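Local coordinates for reticulocyte binding protein (PDB 3FAW) that probably hydrolyses the alpha-1,6 links of pullulan and branched alpha-glucans as a secreted pullulanase anchored to the streptococcal cell wall, at residues T118-S121 and W122-D126; E206-G210 and K211-K215; A396-Y399 and L400-I404; R419-G423 and G424-G428; D519-N522 and S523-G527. All coordinates share one frame; numbering follows the deposited sequence.

Interaction 1: residues T118-S121 and W122-D126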
loop_
_atom_site.group_PDB
_atom_site.type_symbol
_atom_site.label_atom_id
_atom_site.label_comp_id
_atom_site.label_asym_id
_atom_site.label_seq_id
_atom_site.Cartn_x
_atom_site.Cartn_y
_atom_site.Cartn_z
ATOM N N THR A 118 36.185 -7.739 -12.745
ATOM C CA THR A 118 34.926 -8.482 -12.728
ATOM C C THR A 118 34.028 -8.023 -11.583
ATOM O O THR A 118 34.500 -7.711 -10.487
ATOM C CB THR A 118 35.146 -10.008 -12.614
ATOM O OG1 THR A 118 35.859 -10.309 -11.408
ATOM C CG2 THR A 118 35.925 -10.535 -13.820
ATOM N N ARG A 119 32.732 -7.972 -11.871
ATOM C CA ARG A 119 31.690 -7.669 -10.899
ATOM C C ARG A 119 30.968 -8.976 -10.605
ATOM O O ARG A 119 30.763 -9.786 -11.506
ATOM C CB ARG A 119 30.717 -6.636 -11.498
ATOM C CG ARG A 119 29.422 -6.405 -10.715
ATOM C CD ARG A 119 28.625 -5.238 -11.297
ATOM N NE ARG A 119 28.192 -5.486 -12.676
ATOM C CZ ARG A 119 27.032 -6.040 -13.036
ATOM N NH1 ARG A 119 26.141 -6.428 -12.128
ATOM N NH2 ARG A 119 26.756 -6.210 -14.326
ATOM N N GLN A 120 30.580 -9.192 -9.354
ATOM C CA GLN A 120 29.807 -10.383 -9.007
ATOM C C GLN A 120 28.336 -10.151 -9.329
ATOM O O GLN A 120 27.752 -9.174 -8.867
ATOM C CB GLN A 120 29.977 -10.726 -7.527
ATOM C CG GLN A 120 31.367 -11.232 -7.174
ATOM C CD GLN A 120 31.577 -11.393 -5.680
ATOM O OE1 GLN A 120 31.025 -10.642 -4.876
ATOM N NE2 GLN A 120 32.388 -12.373 -5.303
ATOM N N SER A 121 27.739 -11.042 -10.125
ATOM C CA SER A 121 26.305 -10.953 -10.431
ATOM C C SER A 121 25.518 -11.199 -9.149
ATOM O O SER A 121 26.018 -11.858 -8.243
ATOM C CB SER A 121 25.896 -11.964 -11.514
ATOM O OG SER A 121 25.852 -13.291 -11.008
ATOM N N TRP A 122 24.295 -10.680 -9.069
ATOM C CA TRP A 122 23.482 -10.889 -7.867
ATOM C C TRP A 122 23.188 -12.376 -7.613
ATOM O O TRP A 122 23.146 -12.801 -6.459
ATOM C CB TRP A 122 22.196 -10.038 -7.879
ATOM C CG TRP A 122 21.131 -10.444 -8.869
ATOM C CD1 TRP A 122 20.910 -9.895 -10.103
ATOM C CD2 TRP A 122 20.122 -11.448 -8.691
ATOM N NE1 TRP A 122 19.841 -10.510 -10.708
ATOM C CE2 TRP A 122 19.337 -11.463 -9.864
ATOM C CE3 TRP A 122 19.810 -12.340 -7.657
ATOM C CZ2 TRP A 122 18.256 -12.337 -10.034
ATOM C CZ3 TRP A 122 18.735 -13.210 -7.828
ATOM C CH2 TRP A 122 17.973 -13.202 -9.010
ATOM N N GLU A 123 23.003 -13.159 -8.677
ATOM C CA GLU A 123 22.819 -14.613 -8.546
ATOM C C GLU A 123 24.044 -15.281 -7.911
ATOM O O GLU A 123 23.908 -16.177 -7.076
ATOM C CB GLU A 123 22.548 -15.282 -9.908
ATOM C CG GLU A 123 21.234 -14.882 -10.581
ATOM C CD GLU A 123 21.381 -13.721 -11.552
ATOM O OE1 GLU A 123 22.345 -12.931 -11.420
ATOM O OE2 GLU A 123 20.524 -13.596 -12.446
ATOM N N PHE A 124 25.230 -14.850 -8.331
ATOM C CA PHE A 124 26.492 -15.355 -7.782
ATOM C C PHE A 124 26.714 -14.850 -6.350
ATOM O O PHE A 124 27.233 -15.587 -5.506
ATOM C CB PHE A 124 27.664 -14.947 -8.688
ATOM C CG PHE A 124 28.991 -15.583 -8.320
ATOM C CD1 PHE A 124 29.098 -16.955 -8.135
ATOM C CD2 PHE A 124 30.137 -14.804 -8.198
ATOM C CE1 PHE A 124 30.323 -17.541 -7.810
ATOM C CE2 PHE A 124 31.362 -15.380 -7.876
ATOM C CZ PHE A 124 31.454 -16.752 -7.682
ATOM N N LYS A 125 26.320 -13.602 -6.080
ATOM C CA LYS A 125 26.361 -13.050 -4.717
ATOM C C LYS A 125 25.461 -13.849 -3.762
ATOM O O LYS A 125 25.824 -14.068 -2.609
ATOM C CB LYS A 125 25.957 -11.569 -4.701
ATOM C CG LYS A 125 27.009 -10.625 -5.270
ATOM C CD LYS A 125 26.687 -9.163 -4.991
ATOM C CE LYS A 125 27.847 -8.263 -5.414
ATOM N NZ LYS A 125 27.560 -6.812 -5.284
ATOM N N ASP A 126 24.292 -14.275 -4.243
ATOM C CA ASP A 126 23.418 -15.170 -3.467
ATOM C C ASP A 126 24.071 -16.538 -3.265
ATOM O O ASP A 126 24.018 -17.099 -2.170
ATOM C CB ASP A 126 22.063 -15.372 -4.156
ATOM C CG ASP A 126 21.131 -14.180 -4.014
ATOM O OD1 ASP A 126 21.401 -13.276 -3.194
ATOM O OD2 ASP A 126 20.104 -14.164 -4.728
HETATM O O HOH W 1 24.660 -14.932 -12.914
#
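Ser121 is the N-cap of the helix that starts at Trp122. Its OG accepts from Phe124 N at 3.2 Å, the capping bond. OG can do this because chi1 (74°) sets it between its own N and carbonyl carbon. Ser121 O takes Lys125 N at 2.8 Å, the first full helical turn.

The tight side is built on Gln120. Its CG meets the edge of the Phe124 ring at CD2, 3.9 Å away, with amide and ring planes nearly perpendicular. Its CB touches Lys125 CG at 3.7 Å, and the two chains cross at about a right angle. Gln120 NE2 bonds to Tyr129 OH, and Lys125 NZ makes a salt bridge with Glu405.

The looser side holds water 1, 2.8 Å from Ser121 OG. It gives only a weak bond to Glu123 OE1, whose carboxylate pairs through OE2 with Lys497. The cap thus satisfies an amide of the first helical turn, while Lys497 and Glu405 tie this strand-to-helix junction to later parts of the chain.

Interaction 2: residues E206-G210 and K211-K215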
loop_
_atom_site.group_PDB
_atom_site.type_symbol
_atom_site.label_atom_id
_atom_site.label_comp_id
_atom_site.label_asym_id
_atom_site.label_seq_id
_atom_site.Cartn_x
_atom_site.Cartn_y
_atom_site.Cartn_z
ATOM N N GLU A 206 29.607 2.599 9.576
ATOM C CA GLU A 206 30.509 3.158 8.571
ATOM C C GLU A 206 31.183 2.033 7.792
ATOM O O GLU A 206 31.949 1.245 8.356
ATOM C CB GLU A 206 31.562 4.070 9.206
ATOM C CG GLU A 206 32.343 4.884 8.176
ATOM C CD GLU A 206 33.290 5.885 8.814
ATOM O OE1 GLU A 206 34.174 5.459 9.585
ATOM O OE2 GLU A 206 33.151 7.095 8.539
ATOM N N ILE A 207 30.889 1.966 6.496
ATOM C CA ILE A 207 31.398 0.909 5.628
ATOM C C ILE A 207 32.516 1.462 4.760
ATOM O O ILE A 207 32.367 2.518 4.154
ATOM C CB ILE A 207 30.284 0.329 4.727
ATOM C CG1 ILE A 207 29.145 -0.231 5.588
ATOM C CG2 ILE A 207 30.838 -0.772 3.817
ATOM C CD1 ILE A 207 28.030 -0.878 4.792
ATOM N N LYS A 208 33.634 0.745 4.712
ATOM C CA LYS A 208 34.760 1.118 3.864
ATOM C C LYS A 208 34.921 0.106 2.735
ATOM O O LYS A 208 34.985 -1.102 2.979
ATOM C CB LYS A 208 36.044 1.189 4.689
ATOM C CG LYS A 208 37.221 1.828 3.971
ATOM C CD LYS A 208 38.421 1.957 4.897
ATOM C CE LYS A 208 39.634 2.528 4.170
ATOM N NZ LYS A 208 40.777 2.772 5.096
ATOM N N ARG A 209 34.960 0.613 1.504
ATOM C CA ARG A 209 35.301 -0.181 0.322
ATOM C C ARG A 209 36.366 0.577 -0.462
ATOM O O ARG A 209 36.053 1.489 -1.226
ATOM C CB ARG A 209 34.072 -0.412 -0.561
ATOM C CG ARG A 209 33.071 -1.403 0.001
ATOM C CD ARG A 209 31.890 -1.588 -0.940
ATOM N NE ARG A 209 31.123 -0.352 -1.079
ATOM C CZ ARG A 209 30.085 0.005 -0.323
ATOM N NH1 ARG A 209 29.634 -0.780 0.649
ATOM N NH2 ARG A 209 29.491 1.167 -0.551
ATOM N N GLY A 210 37.624 0.205 -0.256
ATOM C CA GLY A 210 38.747 0.934 -0.836
ATOM C C GLY A 210 38.911 2.299 -0.189
ATOM O O GLY A 210 38.970 2.410 1.037
ATOM N N LYS A 211 38.966 3.340 -1.019
ATOM C CA LYS A 211 39.172 4.715 -0.546
ATOM C C LYS A 211 37.912 5.330 0.080
ATOM O O LYS A 211 38.010 6.211 0.937
ATOM C CB LYS A 211 39.665 5.597 -1.705
ATOM C CG LYS A 211 40.106 6.998 -1.297
ATOM C CD LYS A 211 40.684 7.762 -2.476
ATOM C CE LYS A 211 41.032 9.194 -2.095
ATOM N NZ LYS A 211 41.638 9.944 -3.229
ATOM N N ASP A 212 36.738 4.863 -0.342
ATOM C CA ASP A 212 35.470 5.478 0.058
ATOM C C ASP A 212 34.940 4.956 1.398
ATOM O O ASP A 212 35.027 3.764 1.691
ATOM C CB ASP A 212 34.416 5.260 -1.034
ATOM C CG ASP A 212 34.798 5.912 -2.357
ATOM O OD1 ASP A 212 35.968 6.324 -2.514
ATOM O OD2 ASP A 212 33.924 6.017 -3.243
ATOM N N LYS A 213 34.398 5.872 2.198
ATOM C CA LYS A 213 33.694 5.540 3.437
ATOM C C LYS A 213 32.298 6.148 3.389
ATOM O O LYS A 213 32.127 7.272 2.918
ATOM C CB LYS A 213 34.430 6.102 4.655
ATOM C CG LYS A 213 35.703 5.378 5.039
ATOM C CD LYS A 213 36.332 6.036 6.262
ATOM C CE LYS A 213 37.635 5.364 6.674
ATOM N NZ LYS A 213 38.689 5.486 5.630
ATOM N N VAL A 214 31.302 5.418 3.885
ATOM C CA VAL A 214 29.939 5.947 3.950
ATOM C C VAL A 214 29.192 5.440 5.190
ATOM O O VAL A 214 29.402 4.314 5.632
ATOM C CB VAL A 214 29.151 5.622 2.654
ATOM C CG1 VAL A 214 28.813 4.131 2.564
ATOM C CG2 VAL A 214 27.900 6.486 2.562
ATOM N N LYS A 215 28.332 6.292 5.747
ATOM C CA LYS A 215 27.571 5.961 6.956
ATOM C C LYS A 215 26.151 5.543 6.592
ATOM O O LYS A 215 25.412 6.314 5.965
ATOM C CB LYS A 215 27.573 7.144 7.931
ATOM C CG LYS A 215 28.972 7.471 8.465
ATOM C CD LYS A 215 29.023 8.752 9.291
ATOM C CE LYS A 215 30.466 9.074 9.683
ATOM N NZ LYS A 215 30.598 10.305 10.512
#
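Glu206 and Lys215 face each other near the open end of a beta hairpin, closed by a type II' turn from Arg209 to Asp212. It lies in the carbohydrate-binding module 48 region. Three backbone bonds hold the strands. Ile207 and Val214 form a hydrogen-bonded pair, with Ile207 N to Val214 O at 2.9 Å and Val214 N to Ile207 O at 3.1 Å. Arg209 N to Asp212 O closes the turn.

Glu206, Lys208, Lys213 and Lys215 share one face. The extended Glu206 chain lays its carboxylate over Lys213, CD to CD 4.0 Å. OE2 also approaches Lys215 CE at 3.5 Å. Glu206 OE2 stays 4.6 Å from Lys215 NZ, beyond a salt bridge, and Lys215 NZ instead pairs with Asp235. The carboxylate may still ease the positive charge of this face.

Ile207, Arg209, Asp212 and Val214 occupy the other face. Arg209 bends at chi3 (-65°), and its NH2 bonds to Asp403 O; Val214 packs against the side chain of the same aspartate. In the next shell, the strand 157-164 pairs with the strand of Glu206, and Asp156 OD2 accepts from Gly210 N in the turn.

Lys213 bends at chi4 (64°), which turns its NZ toward Lys208. Lys208 NZ and Lys213 NZ end 3.5 Å apart, two like charges.

Interaction 3: residues A396-Y399 and L400-I404; sequences AKTY and LFEDI
Tyr399 lies beside Asp403, one helical turn on, and both side chains point the same way. Tyr399 CB is 3.5 Å from Asp403 OD2. With chi1 at 65°, the ring leaves CB over the backbone of the next residue. CG and CD1 therefore sit near Leu400 N, with CD1 at 3.2 Å. The Asp403 carboxylate is turned only 13° from the ring plane. Lys397 CB covers one ring face toward the rim. At the tip, OH bonds to Lys237 O. Lys237 also makes a cation-pi contact with the ring and a salt bridge with Asp403 OD2, so one lysine serves both side chains.

Tyr399 O accepts from Asp403 N at 2.9 Å, and Thr398 O from Glu402 N at 3.1 Å. Lys397 O takes Leu400 N from above its carbonyl plane and a bond from water 2, which is weakly bonded to Phe401 N.

This short helix follows barrel strand 385-390. Just after it, Asp403 packs on Val214 and Ile216 of strand 212-216.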
loop_
_atom_site.group_PDB
_atom_site.type_symbol
_atom_site.label_atom_id
_atom_site.label_comp_id
_atom_site.label_asym_id
_atom_site.label_seq_id
_atom_site.Cartn_x
_atom_site.Cartn_y
_atom_site.Cartn_z
ATOM N N ALA A 396 13.001 5.798 -0.532
ATOM C CA ALA A 396 13.053 7.249 -0.733
ATOM C C ALA A 396 14.316 7.681 -1.469
ATOM O O ALA A 396 14.282 8.605 -2.278
ATOM C CB ALA A 396 12.959 7.976 0.614
ATOM N N LYS A 397 15.429 7.013 -1.169
ATOM C CA LYS A 397 16.732 7.361 -1.724
ATOM C C LYS A 397 17.478 6.092 -2.088
ATOM O O LYS A 397 17.595 5.192 -1.265
ATOM C CB LYS A 397 17.564 8.148 -0.699
ATOM C CG LYS A 397 16.982 9.490 -0.290
ATOM C CD LYS A 397 16.993 10.481 -1.439
ATOM C CE LYS A 397 16.610 11.872 -0.976
ATOM N NZ LYS A 397 16.670 12.863 -2.090
ATOM N N THR A 398 18.001 6.033 -3.312
ATOM C CA THR A 398 18.731 4.858 -3.793
ATOM C C THR A 398 19.902 4.496 -2.873
ATOM O O THR A 398 20.195 3.319 -2.674
ATOM C CB THR A 398 19.247 5.078 -5.242
ATOM O OG1 THR A 398 18.135 5.331 -6.110
ATOM C CG2 THR A 398 20.024 3.867 -5.751
ATOM N N TYR A 399 20.551 5.503 -2.290
ATOM C CA TYR A 399 21.702 5.267 -1.418
ATOM C C TYR A 399 21.385 4.479 -0.128
ATOM O O TYR A 399 22.272 3.832 0.427
ATOM C CB TYR A 399 22.454 6.577 -1.110
ATOM C CG TYR A 399 21.704 7.637 -0.318
ATOM C CD1 TYR A 399 21.361 7.437 1.021
ATOM C CD2 TYR A 399 21.390 8.864 -0.896
ATOM C CE1 TYR A 399 20.698 8.418 1.749
ATOM C CE2 TYR A 399 20.731 9.854 -0.176
ATOM C CZ TYR A 399 20.386 9.623 1.147
ATOM O OH TYR A 399 19.736 10.599 1.857
ATOM N N LEU A 400 20.135 4.521 0.332
ATOM C CA LEU A 400 19.727 3.825 1.561
ATOM C C LEU A 400 20.232 2.385 1.627
ATOM O O LEU A 400 20.712 1.935 2.669
ATOM C CB LEU A 400 18.195 3.838 1.718
ATOM C CG LEU A 400 17.608 5.099 2.352
ATOM C CD1 LEU A 400 16.107 5.230 2.078
ATOM C CD2 LEU A 400 17.894 5.101 3.861
ATOM N N PHE A 401 20.093 1.672 0.511
ATOM C CA PHE A 401 20.573 0.299 0.372
ATOM C C PHE A 401 21.831 0.205 -0.497
ATOM O O PHE A 401 22.670 -0.665 -0.270
ATOM C CB PHE A 401 19.471 -0.587 -0.210
ATOM C CG PHE A 401 18.466 -1.053 0.809
ATOM C CD1 PHE A 401 18.692 -2.204 1.542
ATOM C CD2 PHE A 401 17.295 -0.344 1.028
ATOM C CE1 PHE A 401 17.771 -2.640 2.482
ATOM C CE2 PHE A 401 16.375 -0.768 1.970
ATOM C CZ PHE A 401 16.611 -1.921 2.693
ATOM N N GLU A 402 21.972 1.094 -1.478
ATOM C CA GLU A 402 23.116 1.036 -2.400
ATOM C C GLU A 402 24.440 1.303 -1.686
ATOM O O GLU A 402 25.470 0.733 -2.049
ATOM C CB GLU A 402 22.941 2.011 -3.568
ATOM C CG GLU A 402 23.842 1.725 -4.782
ATOM C CD GLU A 402 23.454 0.466 -5.551
ATOM O OE1 GLU A 402 22.390 -0.123 -5.269
ATOM O OE2 GLU A 402 24.218 0.061 -6.457
ATOM N N ASP A 403 24.412 2.163 -0.670
ATOM C CA ASP A 403 25.589 2.397 0.165
ATOM C C ASP A 403 26.029 1.145 0.921
ATOM O O ASP A 403 27.208 0.974 1.189
ATOM C CB ASP A 403 25.327 3.508 1.189
ATOM C CG ASP A 403 25.330 4.899 0.574
ATOM O OD1 ASP A 403 25.793 5.065 -0.573
ATOM O OD2 ASP A 403 24.871 5.836 1.261
ATOM N N ILE A 404 25.078 0.284 1.283
ATOM C CA ILE A 404 25.377 -0.880 2.120
ATOM C C ILE A 404 26.116 -1.938 1.316
ATOM O O ILE A 404 27.165 -2.427 1.730
ATOM C CB ILE A 404 24.096 -1.502 2.719
ATOM C CG1 ILE A 404 23.351 -0.471 3.579
ATOM C CG2 ILE A 404 24.441 -2.741 3.548
ATOM C CD1 ILE A 404 22.019 -0.958 4.121
HETATM O O HOH W 2 17.468 2.056 -1.488
#

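Interaction 4: residues R419-G423 and G424-G428; sequences RESFG and GGRLG
Arg419 and Arg426 meet at the open end of a small beta hairpin closed by a type I' turn from Ser421 to Gly424. Backbone bonds come first. Ser421 N gives to Gly424 O at 2.8 Å. The return bond, Gly424 N to Ser421 O at 3.1 Å, is less well directed, for the donor stands 59° out of the carbonyl plane. Arg426 N adds a third bond to Arg419 O at 3.0 Å.

Side-chain packing centres on Arg426. Its chain runs extended from CG to NE back across the first strand. Arg426 CD meets Arg419 CB at 3.7 Å. Ser421 CB sits over one guanidinium face, 3.6 Å above the plane, and Arg419 CB lies at its edge.

Polar contacts reach beyond the hairpin. Arg426 NH1 has a long, weak ion pair with Asp461. Arg419 NH1 bonds to Gly493 O, and Glu420 OE2 to Thr398 OG1. The two short strands form a separate sheet between barrel strand 385-390 and helix 432-449 in the chain. Thr395, in the loop after that strand, bonds to Gly425.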
loop_
_atom_site.group_PDB
_atom_site.type_symbol
_atom_site.label_atom_id
_atom_site.label_comp_id
_atom_site.label_asym_id
_atom_site.label_seq_id
_atom_site.Cartn_x
_atom_site.Cartn_y
_atom_site.Cartn_z
ATOM N N ARG A 419 18.026 0.291 -11.013
ATOM C CA ARG A 419 16.798 0.874 -11.523
ATOM C C ARG A 419 16.094 1.643 -10.407
ATOM O O ARG A 419 16.105 1.229 -9.243
ATOM C CB ARG A 419 15.902 -0.200 -12.133
ATOM C CG ARG A 419 16.483 -0.761 -13.411
ATOM C CD ARG A 419 15.591 -1.805 -14.050
ATOM N NE ARG A 419 15.837 -1.891 -15.486
ATOM C CZ ARG A 419 15.098 -2.588 -16.343
ATOM N NH1 ARG A 419 14.050 -3.286 -15.916
ATOM N NH2 ARG A 419 15.409 -2.581 -17.635
ATOM N N GLU A 420 15.490 2.769 -10.778
ATOM C CA GLU A 420 15.002 3.742 -9.817
ATOM C C GLU A 420 13.548 4.118 -10.070
ATOM O O GLU A 420 13.059 4.032 -11.194
ATOM C CB GLU A 420 15.875 5.000 -9.870
ATOM C CG GLU A 420 17.296 4.783 -9.379
ATOM C CD GLU A 420 18.119 6.061 -9.376
ATOM O OE1 GLU A 420 18.040 6.828 -10.361
ATOM O OE2 GLU A 420 18.848 6.294 -8.390
ATOM N N SER A 421 12.876 4.549 -9.007
ATOM C CA SER A 421 11.455 4.873 -9.051
ATOM C C SER A 421 11.110 5.876 -7.951
ATOM O O SER A 421 11.504 5.689 -6.800
ATOM C CB SER A 421 10.624 3.605 -8.856
ATOM O OG SER A 421 9.252 3.850 -9.096
ATOM N N PHE A 422 10.370 6.926 -8.317
ATOM C CA PHE A 422 9.935 7.972 -7.379
ATOM C C PHE A 422 11.084 8.592 -6.577
ATOM O O PHE A 422 10.952 8.845 -5.373
ATOM C CB PHE A 422 8.847 7.439 -6.441
ATOM C CG PHE A 422 7.630 6.950 -7.159
ATOM C CD1 PHE A 422 6.710 7.852 -7.682
ATOM C CD2 PHE A 422 7.411 5.594 -7.336
ATOM C CE1 PHE A 422 5.588 7.406 -8.363
ATOM C CE2 PHE A 422 6.293 5.140 -8.015
ATOM C CZ PHE A 422 5.378 6.046 -8.531
ATOM N N GLY A 423 12.203 8.835 -7.258
ATOM C CA GLY A 423 13.368 9.474 -6.646
ATOM C C GLY A 423 14.268 8.554 -5.833
ATOM O O GLY A 423 15.262 9.011 -5.269
ATOM N N GLY A 424 13.937 7.264 -5.773
ATOM C CA GLY A 424 14.724 6.290 -5.007
ATOM C C GLY A 424 14.907 4.971 -5.735
ATOM O O GLY A 424 14.694 4.885 -6.944
ATOM N N GLY A 425 15.296 3.937 -4.988
ATOM C CA GLY A 425 15.653 2.638 -5.571
ATOM C C GLY A 425 14.527 1.618 -5.625
ATOM O O GLY A 425 13.714 1.537 -4.706
ATOM N N ARG A 426 14.490 0.839 -6.709
ATOM C CA ARG A 426 13.542 -0.271 -6.873
ATOM C C ARG A 426 14.057 -1.540 -6.185
ATOM O O ARG A 426 14.926 -2.219 -6.720
ATOM C CB ARG A 426 13.344 -0.606 -8.355
ATOM C CG ARG A 426 12.710 0.470 -9.227
ATOM C CD ARG A 426 12.568 -0.080 -10.644
ATOM N NE ARG A 426 12.027 0.872 -11.615
ATOM C CZ ARG A 426 10.742 1.215 -11.707
ATOM N NH1 ARG A 426 9.839 0.712 -10.869
ATOM N NH2 ARG A 426 10.355 2.077 -12.640
ATOM N N LEU A 427 13.501 -1.873 -5.025
ATOM C CA LEU A 427 13.908 -3.072 -4.289
ATOM C C LEU A 427 13.660 -4.336 -5.124
ATOM O O LEU A 427 12.524 -4.633 -5.490
ATOM C CB LEU A 427 13.165 -3.149 -2.950
ATOM C CG LEU A 427 13.654 -4.155 -1.904
ATOM C CD1 LEU A 427 15.068 -3.834 -1.430
ATOM C CD2 LEU A 427 12.686 -4.197 -0.718
ATOM N N GLY A 428 14.736 -5.064 -5.425
ATOM C CA GLY A 428 14.678 -6.239 -6.300
ATOM C C GLY A 428 14.365 -7.504 -5.531
ATOM O O GLY A 428 15.271 -8.257 -5.169
#

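Interaction 5: residues D519-N522 and S523-G527; sequences DIRN and SLKSG
Ser523 uses two donors on one acceptor. Its N and its OG both bond to Asp519 O, at 3.0 Å and 2.9 Å, from opposite faces of the carbonyl plane. With chi1 at -63°, OG lies beside its own N and turns back along the helix. The serine hydroxyl is thereby satisfied inside the helix.

The next carbonyls hold the last turn. Ile520 O accepts from Leu524 N, and Arg521 O from Lys525 N at 3.0 Å in a fairly straight bond. Ser526 leaves the helix with positive phi (72°), yet its N still reaches Asn522 O at 2.9 Å. On the apolar side, Ile520 CG1 and Leu524 CD1 touch at 4.0 Å, and the two chains run side by side.

Arg521 grips Asn522 OD1 side-on. NE and NH2 both donate to it, each at 3.1 Å, and the oxygen lies in the guanidinium plane. Gly527 passes close by, its CA 3.2 Å from Asn522 OD1. Arg521 NH1 goes on to Tyr569. Lys525 folds back on itself, and its NZ bonds to Ser526 O at 3.0 Å, with a weak second bond to Ile570 O.

Most of these residues are buried between helices 544-551, 578-586 and 590-609. The arginine and lysine thus spend their donors on neutral oxygens, which probably stabilise their positive charges in this buried setting without a counter-ion among these bonds.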
loop_
_atom_site.group_PDB
_atom_site.type_symbol
_atom_site.label_atom_id
_atom_site.label_comp_id
_atom_site.label_asym_id
_atom_site.label_seq_id
_atom_site.Cartn_x
_atom_site.Cartn_y
_atom_site.Cartn_z
ATOM N N ASP A 519 -11.774 -1.573 -12.670
ATOM C CA ASP A 519 -12.898 -1.706 -13.599
ATOM C C ASP A 519 -14.232 -1.267 -12.984
ATOM O O ASP A 519 -14.988 -0.523 -13.610
ATOM C CB ASP A 519 -13.012 -3.151 -14.096
ATOM C CG ASP A 519 -13.769 -3.267 -15.406
ATOM O OD1 ASP A 519 -13.567 -2.411 -16.288
ATOM O OD2 ASP A 519 -14.546 -4.232 -15.567
ATOM N N ILE A 520 -14.526 -1.728 -11.771
ATOM C CA ILE A 520 -15.752 -1.304 -11.083
ATOM C C ILE A 520 -15.668 0.177 -10.687
ATOM O O ILE A 520 -16.664 0.897 -10.754
ATOM C CB ILE A 520 -16.097 -2.197 -9.850
ATOM C CG1 ILE A 520 -17.546 -1.938 -9.403
ATOM C CG2 ILE A 520 -15.127 -1.958 -8.700
ATOM C CD1 ILE A 520 -18.047 -2.867 -8.301
ATOM N N ARG A 521 -14.479 0.627 -10.287
ATOM C CA ARG A 521 -14.244 2.048 -10.008
ATOM C C ARG A 521 -14.615 2.895 -11.230
ATOM O O ARG A 521 -15.507 3.744 -11.156
ATOM C CB ARG A 521 -12.778 2.277 -9.615
ATOM C CG ARG A 521 -12.381 3.740 -9.370
ATOM C CD ARG A 521 -10.865 3.894 -9.359
ATOM N NE ARG A 521 -10.298 3.910 -10.711
ATOM C CZ ARG A 521 -9.002 3.767 -11.005
ATOM N NH1 ARG A 521 -8.102 3.584 -10.047
ATOM N NH2 ARG A 521 -8.596 3.797 -12.271
ATOM N N ASN A 522 -13.946 2.630 -12.355
ATOM C CA ASN A 522 -14.163 3.379 -13.598
ATOM C C ASN A 522 -15.610 3.350 -14.075
ATOM O O ASN A 522 -16.185 4.393 -14.404
ATOM C CB ASN A 522 -13.265 2.841 -14.718
ATOM C CG ASN A 522 -11.803 3.176 -14.512
ATOM O OD1 ASN A 522 -11.441 3.893 -13.585
ATOM N ND2 ASN A 522 -10.952 2.655 -15.388
ATOM N N SER A 523 -16.189 2.151 -14.115
ATOM C CA SER A 523 -17.550 1.971 -14.619
ATOM C C SER A 523 -18.589 2.745 -13.800
ATOM O O SER A 523 -19.531 3.308 -14.364
ATOM C CB SER A 523 -17.914 0.487 -14.656
ATOM O OG SER A 523 -17.070 -0.220 -15.548
ATOM N N LEU A 524 -18.412 2.780 -12.479
ATOM C CA LEU A 524 -19.372 3.455 -11.592
ATOM C C LEU A 524 -19.185 4.974 -11.493
ATOM O O LEU A 524 -20.173 5.709 -11.475
ATOM C CB LEU A 524 -19.334 2.846 -10.185
ATOM C CG LEU A 524 -19.810 1.398 -10.020
ATOM C CD1 LEU A 524 -20.036 1.082 -8.540
ATOM C CD2 LEU A 524 -21.075 1.122 -10.823
ATOM N N LYS A 525 -17.941 5.445 -11.411
ATOM C CA LYS A 525 -17.690 6.884 -11.168
ATOM C C LYS A 525 -16.405 7.462 -11.786
ATOM O O LYS A 525 -15.927 8.507 -11.348
ATOM C CB LYS A 525 -17.733 7.178 -9.654
ATOM C CG LYS A 525 -16.993 6.179 -8.763
ATOM C CD LYS A 525 -15.484 6.143 -8.996
ATOM C CE LYS A 525 -14.795 7.432 -8.539
ATOM N NZ LYS A 525 -13.319 7.289 -8.521
ATOM N N SER A 526 -15.865 6.788 -12.800
ATOM C CA SER A 526 -14.636 7.213 -13.500
ATOM C C SER A 526 -13.339 7.051 -12.704
ATOM O O SER A 526 -13.337 6.909 -11.477
ATOM C CB SER A 526 -14.741 8.660 -14.011
ATOM O OG SER A 526 -14.437 9.616 -13.001
ATOM N N GLY A 527 -12.239 7.084 -13.449
ATOM C CA GLY A 527 -10.885 7.003 -12.907
ATOM C C GLY A 527 -9.874 7.067 -14.042
ATOM O O GLY A 527 -10.229 7.401 -15.165
#

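In the fold
Interaction 5 is the buried one. Its arginine and lysine bond to neutral oxygens in the catalytic barrel, on the opposite side of the chain's centre from interactions 2 and 3. Interaction 2 is the surface contact, a lysine-rich hairpin with little side-chain bonding of its own. Interactions 1, 3 and 4 are partly buried. Interactions 1, 3 and 5 involve helix ends or starts, while 2 and 4 are hairpins with different turns. Interaction 3 touches both interaction 2 and interaction 4, so the loop after barrel strand 385-390 bridges the two hairpins. Interactions 1 and 5 touch none of the others.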